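Local structure of putative cell surface hydrolase (Lactobacillus plantarum, 3LP5) at residues T2-V7 / K93-N98; I8-S13 / G109-L114; F115-L120 / T160-S165; L166-I171 / K200-I205; D180-Y185 / A210-S215. The protein is probably a cell-surface hydrolase of the alpha/beta-hydrolase fold, whose substrate is not known. One frame throughout, in Å; residues are numbered along the deposited sequence.

Interaction 1 (T2-V7 / K93-N98); sequences TRMAPV and KTYHFN
Thr2 reaches across to His96, Phe97 and Asn98, just before two neighbouring parallel strands of the alpha/beta-hydrolase sheet, 7-10 and 99-105. Thr2 CB lies 3.8 Å from Asn98 N. From CB the two branches part. Thr2 OG1 sits between the backbone N and the carbonyl carbon (chi1 58°) and accepts a hydrogen bond from Asn98 N at 2.8 Å. Thr2 CG2, anti to the carbonyl carbon, lies over one face of the His96 ring. This is a CH-pi contact, with Thr2 CG2 3.7 Å from the centroid of the His96 ring. The backbone of Thr2 takes part as well. Thr2 N donates to Asn98 OD1 at 3.0 Å, almost straight at 174°. The donor comes from above the carbonyl plane of the amide. The two bonds run in opposite directions and pin Thr2 to Asn98 by both backbone and side chain.

Met4 extends from its backbone and then bends at its last torsion. Met4 SD makes an oblique Met-aromatic contact with Tyr95, 5.2 Å from the ring centroid. Its methyl group also meets Tyr95 CB. Further in, Pro6 crosses Phe97 at about a right angle. Pro61 packs on both Met4 and Pro6. The backbone of Pro6 is also hydrogen-bonded to Tyr101 in strand 99-105. Pro6 CG lies over one face of the Phe97 ring, 3.9 Å from its centroid.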
# COMPACT_ATOMS: atom_id res chain seq x y z
N THR A 2 8.95 -13.82 -14.58
CA THR A 2 8.45 -15.04 -13.93
C THR A 2 6.92 -15.17 -13.96
O THR A 2 6.21 -14.18 -14.14
CB THR A 2 8.86 -15.09 -12.44
OG1 THR A 2 8.33 -13.91 -11.77
CG2 THR A 2 10.39 -15.18 -12.31
N ARG A 3 6.43 -16.40 -13.77
CA ARG A 3 4.99 -16.63 -13.81
C ARG A 3 4.28 -16.14 -12.56
O ARG A 3 3.17 -15.64 -12.67
CB ARG A 3 4.65 -18.09 -14.12
CG ARG A 3 4.67 -18.35 -15.62
CD ARG A 3 3.30 -18.17 -16.37
NE ARG A 3 3.45 -18.68 -17.74
CZ ARG A 3 3.55 -19.98 -18.07
NH1 ARG A 3 3.49 -20.94 -17.15
NH2 ARG A 3 3.70 -20.33 -19.34
N MET A 4 4.89 -16.32 -11.38
CA MET A 4 4.31 -15.78 -10.14
C MET A 4 4.60 -14.28 -10.04
O MET A 4 5.78 -13.87 -10.24
CB MET A 4 4.83 -16.50 -8.87
CG MET A 4 4.16 -16.05 -7.55
SD MET A 4 4.97 -16.58 -5.98
CE MET A 4 6.62 -16.13 -6.38
N ALA A 5 3.54 -13.49 -9.83
CA ALA A 5 3.69 -12.10 -9.38
C ALA A 5 2.73 -11.81 -8.23
O ALA A 5 1.55 -11.59 -8.43
CB ALA A 5 3.50 -11.09 -10.53
N PRO A 6 3.24 -11.81 -7.00
CA PRO A 6 2.38 -11.75 -5.83
C PRO A 6 1.87 -10.31 -5.65
O PRO A 6 2.44 -9.41 -6.23
CB PRO A 6 3.29 -12.17 -4.71
CG PRO A 6 4.69 -11.74 -5.17
CD PRO A 6 4.67 -11.84 -6.67
N VAL A 7 0.72 -10.14 -5.00
CA VAL A 7 0.29 -8.82 -4.59
C VAL A 7 0.66 -8.71 -3.08
O VAL A 7 0.03 -9.40 -2.23
CB VAL A 7 -1.20 -8.65 -4.74
CG1 VAL A 7 -1.62 -7.21 -4.39
CG2 VAL A 7 -1.62 -9.01 -6.13
N LYS A 93 13.92 -15.36 -1.06
CA LYS A 93 14.71 -16.59 -0.80
C LYS A 93 13.89 -17.88 -0.82
O LYS A 93 14.47 -18.98 -0.84
CB LYS A 93 15.49 -16.50 0.52
CG LYS A 93 16.68 -15.56 0.46
CD LYS A 93 17.68 -15.89 1.60
CE LYS A 93 19.18 -15.93 1.12
NZ LYS A 93 19.90 -14.59 1.20
N THR A 94 12.58 -17.79 -0.83
CA THR A 94 11.71 -18.96 -0.82
C THR A 94 11.02 -19.14 -2.18
O THR A 94 10.96 -20.26 -2.73
CB THR A 94 10.67 -18.79 0.28
OG1 THR A 94 11.35 -18.67 1.52
CG2 THR A 94 9.73 -19.99 0.39
N TYR A 95 10.55 -18.03 -2.74
CA TYR A 95 9.76 -18.07 -3.95
C TYR A 95 10.44 -17.35 -5.07
O TYR A 95 11.05 -16.31 -4.89
CB TYR A 95 8.39 -17.42 -3.70
CG TYR A 95 7.60 -18.09 -2.60
CD1 TYR A 95 6.89 -19.24 -2.83
CD2 TYR A 95 7.54 -17.52 -1.32
CE1 TYR A 95 6.13 -19.85 -1.82
CE2 TYR A 95 6.80 -18.14 -0.28
CZ TYR A 95 6.10 -19.31 -0.55
OH TYR A 95 5.36 -19.91 0.46
N HIS A 96 10.29 -17.87 -6.26
CA HIS A 96 10.88 -17.24 -7.41
C HIS A 96 9.83 -16.29 -8.09
O HIS A 96 8.95 -16.72 -8.87
CB HIS A 96 11.38 -18.36 -8.32
CG HIS A 96 12.08 -17.88 -9.55
ND1 HIS A 96 12.03 -18.57 -10.75
CD2 HIS A 96 12.81 -16.76 -9.79
CE1 HIS A 96 12.72 -17.91 -11.67
NE2 HIS A 96 13.21 -16.81 -11.10
N PHE A 97 9.89 -15.02 -7.77
CA PHE A 97 9.10 -14.04 -8.51
C PHE A 97 10.03 -12.91 -8.86
O PHE A 97 10.88 -12.55 -8.03
CB PHE A 97 7.88 -13.59 -7.71
CG PHE A 97 8.21 -12.98 -6.37
CD1 PHE A 97 8.24 -11.60 -6.21
CD2 PHE A 97 8.47 -13.79 -5.25
CE1 PHE A 97 8.55 -11.03 -4.95
CE2 PHE A 97 8.77 -13.24 -3.98
CZ PHE A 97 8.81 -11.87 -3.83
N ASN A 98 9.93 -12.36 -10.06
CA ASN A 98 10.78 -11.21 -10.33
C ASN A 98 10.02 -9.92 -10.59
O ASN A 98 10.60 -8.93 -10.98
CB ASN A 98 11.89 -11.49 -11.35
CG ASN A 98 11.34 -11.68 -12.74
OD1 ASN A 98 10.12 -11.56 -12.97
ND2 ASN A 98 12.22 -11.97 -13.69

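Interaction 2 (I8-S13 / G109-L114); sequences IMVPGS and GLIWTL
Trp112 and Val10 meet in the buried core, where helix 107-118 covers strand 7-10 in an alpha/beta-hydrolase fold. The helix starts within a GxSxG sequence pattern at Gly104, Ser106 and Gly108, consistent with a nucleophile elbow. The axes of segments 8-10 and 109-114 come within 8.9 Å and lie 123° apart in direction.

The indole fills the first shell. Val10 CG2 approaches it obliquely, 3.2 Å from Trp112 NE1. Val10 CG1 is anti to the backbone N (chi1 178°), which leaves CG2 to face the indole. Ile8 comes to a different part of the ring. Ile8 CG2 is at the edge, near the ring plane, 3.4 Å from Trp112 CZ2. The two side chains cross at about a right angle. The indole therefore spans both strand residues that point toward the helix, Ile8 and Val10. A looser contact lies one helix position earlier. There Val10 CG1 is 4.3 Å from Ile111 CD1.

The second shell holds these groups. Trp112 NE1 makes a weak hydrogen bond to Leu103 O in strand 99-105. Strand 7-10 is bonded to that same strand, through Ile8 and Val10 with Leu103. Phe67 touches both Val10 and Ile111, while Gln80 and Leu84 of helix 74-92 also meet Ile111. Within helix 107-118, Gly109 O takes two donors from Thr113. Thr113 N lies 2.9 Å from Gly109 O. The side chain comes from the opposite face of the carbonyl plane, with Thr113 OG1 donating to Gly109 O at 2.8 Å.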
# COMPACT_ATOMS: atom_id res chain seq x y z
N ILE A 8 1.65 -7.90 -2.74
CA ILE A 8 2.12 -7.78 -1.33
C ILE A 8 1.46 -6.61 -0.59
O ILE A 8 1.50 -5.51 -1.07
CB ILE A 8 3.67 -7.69 -1.28
CG1 ILE A 8 4.26 -8.88 -2.09
CG2 ILE A 8 4.16 -7.73 0.19
CD1 ILE A 8 5.82 -8.87 -2.38
N MET A 9 0.75 -6.89 0.51
CA MET A 9 -0.13 -5.90 1.15
C MET A 9 0.37 -5.63 2.56
O MET A 9 0.67 -6.57 3.33
CB MET A 9 -1.59 -6.40 1.22
CG MET A 9 -2.17 -6.98 -0.19
SD MET A 9 -3.81 -7.80 0.01
CE MET A 9 -3.21 -9.47 0.20
N VAL A 10 0.44 -4.35 2.92
CA VAL A 10 1.01 -3.92 4.20
C VAL A 10 0.03 -2.97 4.83
O VAL A 10 -0.32 -1.92 4.25
CB VAL A 10 2.36 -3.14 4.03
CG1 VAL A 10 2.89 -2.66 5.41
CG2 VAL A 10 3.42 -4.04 3.36
N PRO A 11 -0.44 -3.33 6.00
CA PRO A 11 -1.47 -2.55 6.62
C PRO A 11 -0.85 -1.47 7.54
O PRO A 11 0.35 -1.30 7.54
CB PRO A 11 -2.26 -3.61 7.41
CG PRO A 11 -1.14 -4.54 7.96
CD PRO A 11 -0.13 -4.57 6.75
N GLY A 12 -1.67 -0.70 8.23
CA GLY A 12 -1.23 0.38 9.10
C GLY A 12 -1.38 0.02 10.57
O GLY A 12 -1.21 -1.13 10.97
N SER A 13 -1.72 1.01 11.39
CA SER A 13 -1.86 0.77 12.82
C SER A 13 -3.16 0.07 13.20
O SER A 13 -4.05 -0.13 12.36
CB SER A 13 -1.74 2.11 13.54
OG SER A 13 -2.78 2.96 13.12
N GLY A 109 1.36 2.53 3.40
CA GLY A 109 1.79 3.21 2.15
C GLY A 109 3.14 3.91 2.34
O GLY A 109 3.97 3.95 1.43
N LEU A 110 3.34 4.52 3.53
CA LEU A 110 4.63 5.12 3.90
C LEU A 110 5.74 4.08 4.08
O LEU A 110 6.93 4.27 3.63
CB LEU A 110 4.50 5.91 5.24
CG LEU A 110 3.26 6.78 5.45
CD1 LEU A 110 3.45 7.72 6.69
CD2 LEU A 110 3.02 7.59 4.18
N ILE A 111 5.39 3.01 4.78
CA ILE A 111 6.34 1.87 4.90
C ILE A 111 6.80 1.36 3.52
O ILE A 111 8.03 1.28 3.25
CB ILE A 111 5.76 0.76 5.74
CG1 ILE A 111 5.43 1.31 7.13
CG2 ILE A 111 6.77 -0.47 5.80
CD1 ILE A 111 4.38 0.45 7.97
N TRP A 112 5.84 1.11 2.62
CA TRP A 112 6.18 0.72 1.24
C TRP A 112 7.04 1.78 0.60
O TRP A 112 8.04 1.45 -0.04
CB TRP A 112 4.94 0.51 0.29
CG TRP A 112 4.47 -0.83 0.22
CD1 TRP A 112 3.22 -1.31 0.64
CD2 TRP A 112 5.22 -1.99 -0.21
NE1 TRP A 112 3.15 -2.67 0.43
CE2 TRP A 112 4.37 -3.12 -0.04
CE3 TRP A 112 6.51 -2.18 -0.76
CZ2 TRP A 112 4.77 -4.43 -0.39
CZ3 TRP A 112 6.92 -3.50 -1.09
CH2 TRP A 112 6.04 -4.60 -0.91
N THR A 113 6.69 3.06 0.78
CA THR A 113 7.45 4.06 0.02
C THR A 113 8.92 4.10 0.42
O THR A 113 9.81 4.30 -0.40
CB THR A 113 6.85 5.52 0.21
OG1 THR A 113 5.49 5.52 -0.25
CG2 THR A 113 7.61 6.51 -0.62
N LEU A 114 9.15 4.06 1.73
CA LEU A 114 10.48 4.17 2.25
C LEU A 114 11.27 2.90 1.79
O LEU A 114 12.41 2.99 1.35
CB LEU A 114 10.40 4.34 3.79
CG LEU A 114 11.73 4.66 4.47
CD1 LEU A 114 12.34 5.95 3.94
CD2 LEU A 114 11.55 4.73 6.02

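Interaction 3 (F115-L120 / T160-S165); sequences FLERYL and TGLPES
Gly161 lies against the last turn of helix 107-118, with its CA 4.3 Å from that of Glu117. Its CA-H points to Glu117 O in a CA-H...O contact of 3.5 Å between Gly161 CA and Glu117 O. The backbones come this close at a residue without a side chain. A water joins them further. It donates to Gly161 O at 2.9 Å and, on a longer bond, to Glu117 O at 3.3 Å.

Leu162 follows and turns its end towards the helix. Its CD2 is the branch that touches, 3.8 Å from Glu117 CG and 3.9 Å from Leu116 CB. The aliphatic part of Glu117 crosses the leucine side chain at a slant. In this alpha/beta-hydrolase fold, the loop before strand 167-172 thus packs on the end of the helix that follows the putative nucleophile elbow. Ile194 of helix 191-195 touches both Glu117 and Leu162.

Pro163 continues the apolar surface. Pro163 CD approaches Leu116, 4.1 Å from Leu116 O. Ile128 of strand 127-134 touches both Leu116 and Pro163.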
# COMPACT_ATOMS: atom_id res chain seq x y z
N PHE A 115 10.65 1.73 1.90
CA PHE A 115 11.28 0.49 1.42
C PHE A 115 11.66 0.64 -0.07
O PHE A 115 12.79 0.27 -0.44
CB PHE A 115 10.32 -0.68 1.59
CG PHE A 115 10.72 -1.91 0.83
CD1 PHE A 115 11.66 -2.79 1.36
CD2 PHE A 115 10.21 -2.15 -0.43
CE1 PHE A 115 12.07 -3.92 0.63
CE2 PHE A 115 10.66 -3.26 -1.19
CZ PHE A 115 11.57 -4.13 -0.64
N LEU A 116 10.75 1.22 -0.90
CA LEU A 116 11.03 1.29 -2.33
C LEU A 116 12.16 2.27 -2.64
O LEU A 116 12.96 2.02 -3.54
CB LEU A 116 9.81 1.63 -3.15
CG LEU A 116 8.68 0.61 -3.01
CD1 LEU A 116 7.47 1.26 -3.64
CD2 LEU A 116 9.01 -0.77 -3.70
N GLU A 117 12.24 3.34 -1.85
CA GLU A 117 13.26 4.39 -2.08
C GLU A 117 14.64 3.90 -1.66
O GLU A 117 15.62 4.27 -2.30
CB GLU A 117 12.98 5.64 -1.22
CG GLU A 117 11.78 6.39 -1.66
CD GLU A 117 11.47 7.55 -0.75
OE1 GLU A 117 11.82 7.50 0.42
OE2 GLU A 117 10.90 8.54 -1.21
N ARG A 118 14.71 3.12 -0.55
CA ARG A 118 15.99 2.78 0.10
C ARG A 118 16.44 1.32 0.00
O ARG A 118 17.66 1.05 -0.05
CB ARG A 118 15.93 3.20 1.57
CG ARG A 118 15.63 4.69 1.73
CD ARG A 118 15.93 5.11 3.14
NE ARG A 118 17.35 5.46 3.26
CZ ARG A 118 17.92 5.94 4.36
NH1 ARG A 118 17.16 6.11 5.44
NH2 ARG A 118 19.23 6.27 4.37
N TYR A 119 15.48 0.38 -0.02
CA TYR A 119 15.84 -1.02 0.24
C TYR A 119 15.56 -1.96 -0.90
O TYR A 119 16.15 -3.05 -0.99
CB TYR A 119 15.13 -1.50 1.52
CG TYR A 119 15.45 -0.65 2.73
CD1 TYR A 119 16.74 -0.20 2.94
CD2 TYR A 119 14.43 -0.28 3.66
CE1 TYR A 119 17.04 0.63 4.05
CE2 TYR A 119 14.73 0.52 4.75
CZ TYR A 119 16.03 0.96 4.94
OH TYR A 119 16.36 1.69 6.04
N LEU A 120 14.65 -1.60 -1.78
CA LEU A 120 14.36 -2.54 -2.90
C LEU A 120 15.61 -2.79 -3.80
O LEU A 120 15.82 -3.94 -4.26
CB LEU A 120 13.13 -2.09 -3.72
CG LEU A 120 12.87 -2.90 -4.99
CD1 LEU A 120 12.42 -4.30 -4.62
CD2 LEU A 120 11.89 -2.23 -5.94
N THR A 160 14.30 10.14 -5.14
CA THR A 160 15.00 9.75 -6.36
C THR A 160 15.41 8.26 -6.38
O THR A 160 15.71 7.71 -7.44
CB THR A 160 16.20 10.62 -6.70
OG1 THR A 160 17.18 10.51 -5.66
CG2 THR A 160 15.77 12.07 -6.85
N GLY A 161 15.40 7.60 -5.22
CA GLY A 161 15.61 6.16 -5.23
C GLY A 161 14.41 5.37 -5.79
O GLY A 161 14.55 4.19 -6.02
N LEU A 162 13.24 6.01 -5.99
CA LEU A 162 12.06 5.26 -6.50
C LEU A 162 12.36 4.68 -7.88
O LEU A 162 13.15 5.25 -8.62
CB LEU A 162 10.78 6.14 -6.57
CG LEU A 162 10.20 6.49 -5.18
CD1 LEU A 162 9.30 7.74 -5.26
CD2 LEU A 162 9.48 5.29 -4.48
N PRO A 163 11.77 3.53 -8.19
CA PRO A 163 11.93 2.99 -9.56
C PRO A 163 11.19 3.80 -10.60
O PRO A 163 10.00 4.07 -10.44
CB PRO A 163 11.34 1.57 -9.46
CG PRO A 163 10.64 1.52 -8.21
CD PRO A 163 11.22 2.52 -7.27
N GLU A 164 11.87 4.16 -11.69
CA GLU A 164 11.28 5.01 -12.70
C GLU A 164 10.16 4.32 -13.50
O GLU A 164 9.30 4.99 -14.03
CB GLU A 164 12.34 5.63 -13.65
CG GLU A 164 13.42 6.50 -12.95
CD GLU A 164 14.34 7.27 -13.92
OE1 GLU A 164 14.72 6.71 -14.97
OE2 GLU A 164 14.68 8.45 -13.65
N SER A 165 10.14 3.01 -13.63
CA SER A 165 9.08 2.43 -14.45
C SER A 165 7.77 2.10 -13.65
O SER A 165 6.80 1.63 -14.25
CB SER A 165 9.60 1.17 -15.16
OG SER A 165 9.77 0.20 -14.13
O HOH W 1 16.96 2.93 -4.96

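Interaction 4 (L166-I171 / K200-I205); sequences LTVYSI and KHFTEI
Strands 167-171 and 201-205 pair in parallel, their axes 4.7 Å apart and 18° from exact alignment. They are the last two strands of the alpha/beta-hydrolase sheet, with 201-206 outermost in this chain. Val168 and Ser170 each give their N-H and their carbonyl oxygen to the neighbouring strand. Val168 N donates to His201 O at 2.8 Å, and Thr203 N donates to Val168 O at 2.8 Å. Ser170 then repeats the pattern with Thr203 O and Ile205 N. A weak bond from His201 N to Leu166 O begins the ladder.

On one face, Val168, Ser170 and Phe202 form a group. Phe202 CG is anti to its backbone N (chi1 177°), and the ring lies across towards the other strand. Val168 CG1 meets its edge, 3.9 Å from Phe202 CD1. Ser170 CB comes to the same ring obliquely. Phe195 and Lys192 of helix 191-195 cover this face, touching Val168 and Phe202 respectively.

The other face carries Thr167, Tyr169, Ile171 and their partners. Thr167 OG1 is at the edge of the His201 ring. Tyr169 lies beside Thr203, and Tyr169 CD1 is also 3.9 Å from Ile205 CD1. Leu226 of helix 217-231 packs on Ile171 and Ile205. A water donates to Val168 O at 3.0 Å and sits 2.8 Å from Thr203 OG1.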
# COMPACT_ATOMS: atom_id res chain seq x y z
N LEU A 166 7.72 2.45 -12.36
CA LEU A 166 6.53 2.25 -11.48
C LEU A 166 5.30 3.09 -11.80
O LEU A 166 5.40 4.25 -12.22
CB LEU A 166 6.93 2.50 -9.99
CG LEU A 166 5.94 2.29 -8.86
CD1 LEU A 166 5.45 0.86 -8.71
CD2 LEU A 166 6.59 2.73 -7.56
N THR A 167 4.13 2.49 -11.57
CA THR A 167 2.84 3.15 -11.69
C THR A 167 2.24 3.21 -10.30
O THR A 167 2.13 2.17 -9.64
CB THR A 167 1.87 2.35 -12.65
OG1 THR A 167 2.30 2.59 -13.99
CG2 THR A 167 0.51 2.90 -12.62
N VAL A 168 1.88 4.43 -9.87
CA VAL A 168 1.39 4.67 -8.55
C VAL A 168 -0.02 5.24 -8.53
O VAL A 168 -0.30 6.27 -9.21
CB VAL A 168 2.31 5.59 -7.71
CG1 VAL A 168 1.73 5.77 -6.28
CG2 VAL A 168 3.77 5.02 -7.69
N TYR A 169 -0.89 4.57 -7.74
CA TYR A 169 -2.26 5.09 -7.39
C TYR A 169 -2.35 5.46 -5.91
O TYR A 169 -1.98 4.65 -5.03
CB TYR A 169 -3.32 4.05 -7.71
CG TYR A 169 -3.27 3.59 -9.14
CD1 TYR A 169 -4.05 4.24 -10.12
CD2 TYR A 169 -2.47 2.51 -9.52
CE1 TYR A 169 -4.02 3.85 -11.46
CE2 TYR A 169 -2.43 2.09 -10.87
CZ TYR A 169 -3.21 2.77 -11.81
OH TYR A 169 -3.17 2.43 -13.12
N SER A 170 -2.76 6.70 -5.64
CA SER A 170 -2.92 7.15 -4.29
C SER A 170 -4.41 7.51 -4.06
O SER A 170 -4.91 8.47 -4.65
CB SER A 170 -2.02 8.36 -4.01
OG SER A 170 -2.26 8.89 -2.68
N ILE A 171 -5.11 6.71 -3.25
CA ILE A 171 -6.51 6.99 -2.84
C ILE A 171 -6.48 7.87 -1.61
O ILE A 171 -5.72 7.59 -0.67
CB ILE A 171 -7.24 5.69 -2.51
CG1 ILE A 171 -7.38 4.83 -3.81
CG2 ILE A 171 -8.60 5.94 -1.76
CD1 ILE A 171 -7.71 3.33 -3.54
N LYS A 200 6.83 6.65 -13.51
CA LYS A 200 6.17 6.70 -14.83
C LYS A 200 4.76 7.34 -14.81
O LYS A 200 4.44 8.19 -15.64
CB LYS A 200 6.08 5.24 -15.37
CG LYS A 200 5.92 5.14 -16.88
CD LYS A 200 5.10 3.90 -17.32
CE LYS A 200 5.85 2.56 -17.25
NZ LYS A 200 7.33 2.70 -17.43
N HIS A 201 3.89 6.92 -13.88
CA HIS A 201 2.55 7.52 -13.78
C HIS A 201 2.17 7.61 -12.34
O HIS A 201 2.43 6.64 -11.55
CB HIS A 201 1.42 6.68 -14.41
CG HIS A 201 1.65 6.28 -15.84
ND1 HIS A 201 1.55 7.17 -16.89
CD2 HIS A 201 1.90 5.07 -16.39
CE1 HIS A 201 1.78 6.53 -18.03
NE2 HIS A 201 1.98 5.25 -17.76
N PHE A 202 1.56 8.75 -11.98
CA PHE A 202 1.00 8.96 -10.65
C PHE A 202 -0.43 9.38 -10.78
O PHE A 202 -0.73 10.31 -11.55
CB PHE A 202 1.79 10.04 -9.91
CG PHE A 202 1.24 10.38 -8.56
CD1 PHE A 202 1.29 9.46 -7.52
CD2 PHE A 202 0.66 11.63 -8.33
CE1 PHE A 202 0.80 9.76 -6.27
CE2 PHE A 202 0.14 11.94 -7.10
CZ PHE A 202 0.24 11.03 -6.05
N THR A 203 -1.32 8.68 -10.06
CA THR A 203 -2.79 8.91 -10.18
C THR A 203 -3.44 9.08 -8.81
O THR A 203 -3.33 8.20 -7.98
CB THR A 203 -3.47 7.76 -10.94
OG1 THR A 203 -2.92 7.72 -12.23
CG2 THR A 203 -4.98 7.97 -11.13
N GLU A 204 -4.07 10.24 -8.57
CA GLU A 204 -4.82 10.47 -7.36
C GLU A 204 -6.26 10.13 -7.60
O GLU A 204 -6.83 10.49 -8.64
CB GLU A 204 -4.73 11.94 -6.92
CG GLU A 204 -3.28 12.38 -6.83
CD GLU A 204 -3.12 13.90 -6.70
OE1 GLU A 204 -3.33 14.39 -5.58
OE2 GLU A 204 -2.81 14.59 -7.72
N ILE A 205 -6.86 9.47 -6.60
CA ILE A 205 -8.25 8.99 -6.69
C ILE A 205 -8.91 9.39 -5.40
O ILE A 205 -8.32 9.19 -4.35
CB ILE A 205 -8.35 7.43 -6.88
CG1 ILE A 205 -7.65 6.99 -8.16
CG2 ILE A 205 -9.84 6.93 -6.87
CD1 ILE A 205 -7.28 5.49 -8.26
O HOH W 2 -0.80 5.86 -12.09

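Interaction 5 (D180-Y185 / A210-S215); sequences DGTVPY and ANTAHS
Thr182 and Thr212 lie side by side and point the same way, where two loops beyond the C-terminal ends of neighbouring strands come together. Their methyl groups meet, with Thr182 CG2 3.8 Å from Thr212 CG2. A single backbone bridge pairs the two residues. It is held by one hydrogen bond before Thr182 and one after. Ala213 N donates to Gly181 O over a short 2.6 Å, coming from above the carbonyl plane. The acceptor, Gly181, follows a cis peptide bond. Val183 N donates to Asn211 O at 3.1 Å. Asn211 O also receives a CA-H...O contact from Thr182 CA at 3.2 Å.

Val183 and Asn211 are turned differently. Their side chains cross at about a right angle. Val183 CG2 lies between its own backbone N and carbonyl carbon, and approaches Asn211 CB at 4.0 Å. The asparagine CG is anti to its carbonyl carbon (chi1 -71°), which carries the amide past Val183 towards the start of helix 185-188. Asn211 ND2 is 3.9 Å from Tyr185 CB. The polar end has its partner elsewhere: Asn211 OD1 accepts from Gly173 N. Thr212 OG1 donates to Gly209 O, and Thr212 O accepts from Arg19 NH2 of helix 17-30.

In the alpha/beta-hydrolase fold, this contact joins the loop after strand 167-172 to the loop after strand 201-206. Val188 of helix 185-188 touches both Val183 and Asn211. Pro184 is the N-cap of that helix, and segment 210-215 leads into helix 217-231.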
# COMPACT_ATOMS: atom_id res chain seq x y z
N ASP A 180 -9.44 10.93 16.17
CA ASP A 180 -8.99 9.58 15.93
C ASP A 180 -10.07 8.55 15.60
O ASP A 180 -11.22 8.61 16.07
CB ASP A 180 -7.99 9.11 17.01
CG ASP A 180 -6.56 9.13 16.50
OD1 ASP A 180 -6.02 10.24 16.23
OD2 ASP A 180 -5.99 8.02 16.35
N GLY A 181 -9.69 7.63 14.71
CA GLY A 181 -8.43 7.78 13.96
C GLY A 181 -8.83 8.38 12.61
O GLY A 181 -9.80 7.88 11.98
N THR A 182 -8.19 9.49 12.22
CA THR A 182 -8.27 9.95 10.83
C THR A 182 -7.00 10.76 10.46
O THR A 182 -6.35 11.34 11.31
CB THR A 182 -9.71 10.61 10.39
OG1 THR A 182 -9.64 12.03 10.18
CG2 THR A 182 -10.90 10.22 11.27
N VAL A 183 -6.63 10.74 9.20
CA VAL A 183 -5.49 11.51 8.72
C VAL A 183 -6.08 12.67 7.86
O VAL A 183 -7.09 12.48 7.17
CB VAL A 183 -4.54 10.63 7.88
CG1 VAL A 183 -3.98 9.50 8.74
CG2 VAL A 183 -5.25 10.02 6.70
N PRO A 184 -5.46 13.86 7.92
CA PRO A 184 -6.02 14.96 7.13
C PRO A 184 -5.68 14.84 5.67
O PRO A 184 -4.58 14.37 5.29
CB PRO A 184 -5.38 16.21 7.72
CG PRO A 184 -4.38 15.78 8.62
CD PRO A 184 -4.43 14.32 8.86
N TYR A 185 -6.62 15.28 4.86
CA TYR A 185 -6.44 15.35 3.44
C TYR A 185 -5.14 16.09 3.07
O TYR A 185 -4.42 15.63 2.21
CB TYR A 185 -7.65 15.99 2.75
CG TYR A 185 -7.31 16.27 1.33
CD1 TYR A 185 -7.21 15.21 0.42
CD2 TYR A 185 -6.94 17.56 0.92
CE1 TYR A 185 -6.86 15.43 -0.92
CE2 TYR A 185 -6.54 17.79 -0.42
CZ TYR A 185 -6.52 16.72 -1.33
OH TYR A 185 -6.14 16.91 -2.62
N ALA A 210 -12.30 7.73 3.03
CA ALA A 210 -11.12 6.83 3.03
C ALA A 210 -10.08 7.24 4.06
O ALA A 210 -9.28 6.41 4.48
CB ALA A 210 -10.47 6.66 1.63
N ASN A 211 -10.12 8.50 4.53
CA ASN A 211 -9.12 8.97 5.51
C ASN A 211 -9.44 8.55 6.96
O ASN A 211 -8.62 8.77 7.84
CB ASN A 211 -9.02 10.51 5.50
CG ASN A 211 -8.35 11.04 4.23
OD1 ASN A 211 -7.89 10.28 3.38
ND2 ASN A 211 -8.39 12.37 4.07
N THR A 212 -10.68 8.04 7.20
CA THR A 212 -11.10 7.71 8.55
C THR A 212 -10.60 6.32 8.86
O THR A 212 -10.50 5.47 7.96
CB THR A 212 -12.65 7.68 8.70
OG1 THR A 212 -13.20 6.78 7.71
CG2 THR A 212 -13.21 9.04 8.46
N ALA A 213 -10.30 6.10 10.14
CA ALA A 213 -9.87 4.78 10.64
C ALA A 213 -11.00 3.76 10.56
O ALA A 213 -10.81 2.65 10.08
CB ALA A 213 -9.41 4.91 12.10
N HIS A 214 -12.17 4.15 11.05
CA HIS A 214 -13.37 3.31 11.05
C HIS A 214 -14.01 3.29 9.67
O HIS A 214 -14.52 4.29 9.19
CB HIS A 214 -14.37 3.85 12.08
CG HIS A 214 -14.11 3.39 13.48
ND1 HIS A 214 -12.91 2.85 13.90
CD2 HIS A 214 -14.90 3.43 14.59
CE1 HIS A 214 -12.98 2.56 15.19
NE2 HIS A 214 -14.18 2.91 15.64
N SER A 215 -14.01 2.16 9.02
CA SER A 215 -14.55 2.07 7.68
C SER A 215 -16.07 1.98 7.69
O SER A 215 -16.70 1.87 8.75
CB SER A 215 -14.07 0.75 7.10
OG SER A 215 -14.44 -0.32 8.03

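The five contacts follow one alpha/beta-hydrolase sheet and its loops. Interactions 1 and 2 adjoin in sequence at Val7 and Ile8, where strand 7-10 begins, with centres 19 Å apart. Interactions 2 and 3 share helix 107-118 and touch between Thr113 O and Leu162 CD2. Residues 160-165 run on into strand 167-172 of interaction 4, and Leu116 CD1 of interaction 3 meets Leu166 CD2. At the far end of these strands, interaction 4 touches interaction 5 through Ile171 CG2 and Ala210 CB. Interactions 1 and 5 lie on opposite sides of the chain's centre, 33 Å apart between centres. Trp112 of interaction 2 touches the putative nucleophile elbow, and Val183 of interaction 5 lies near it.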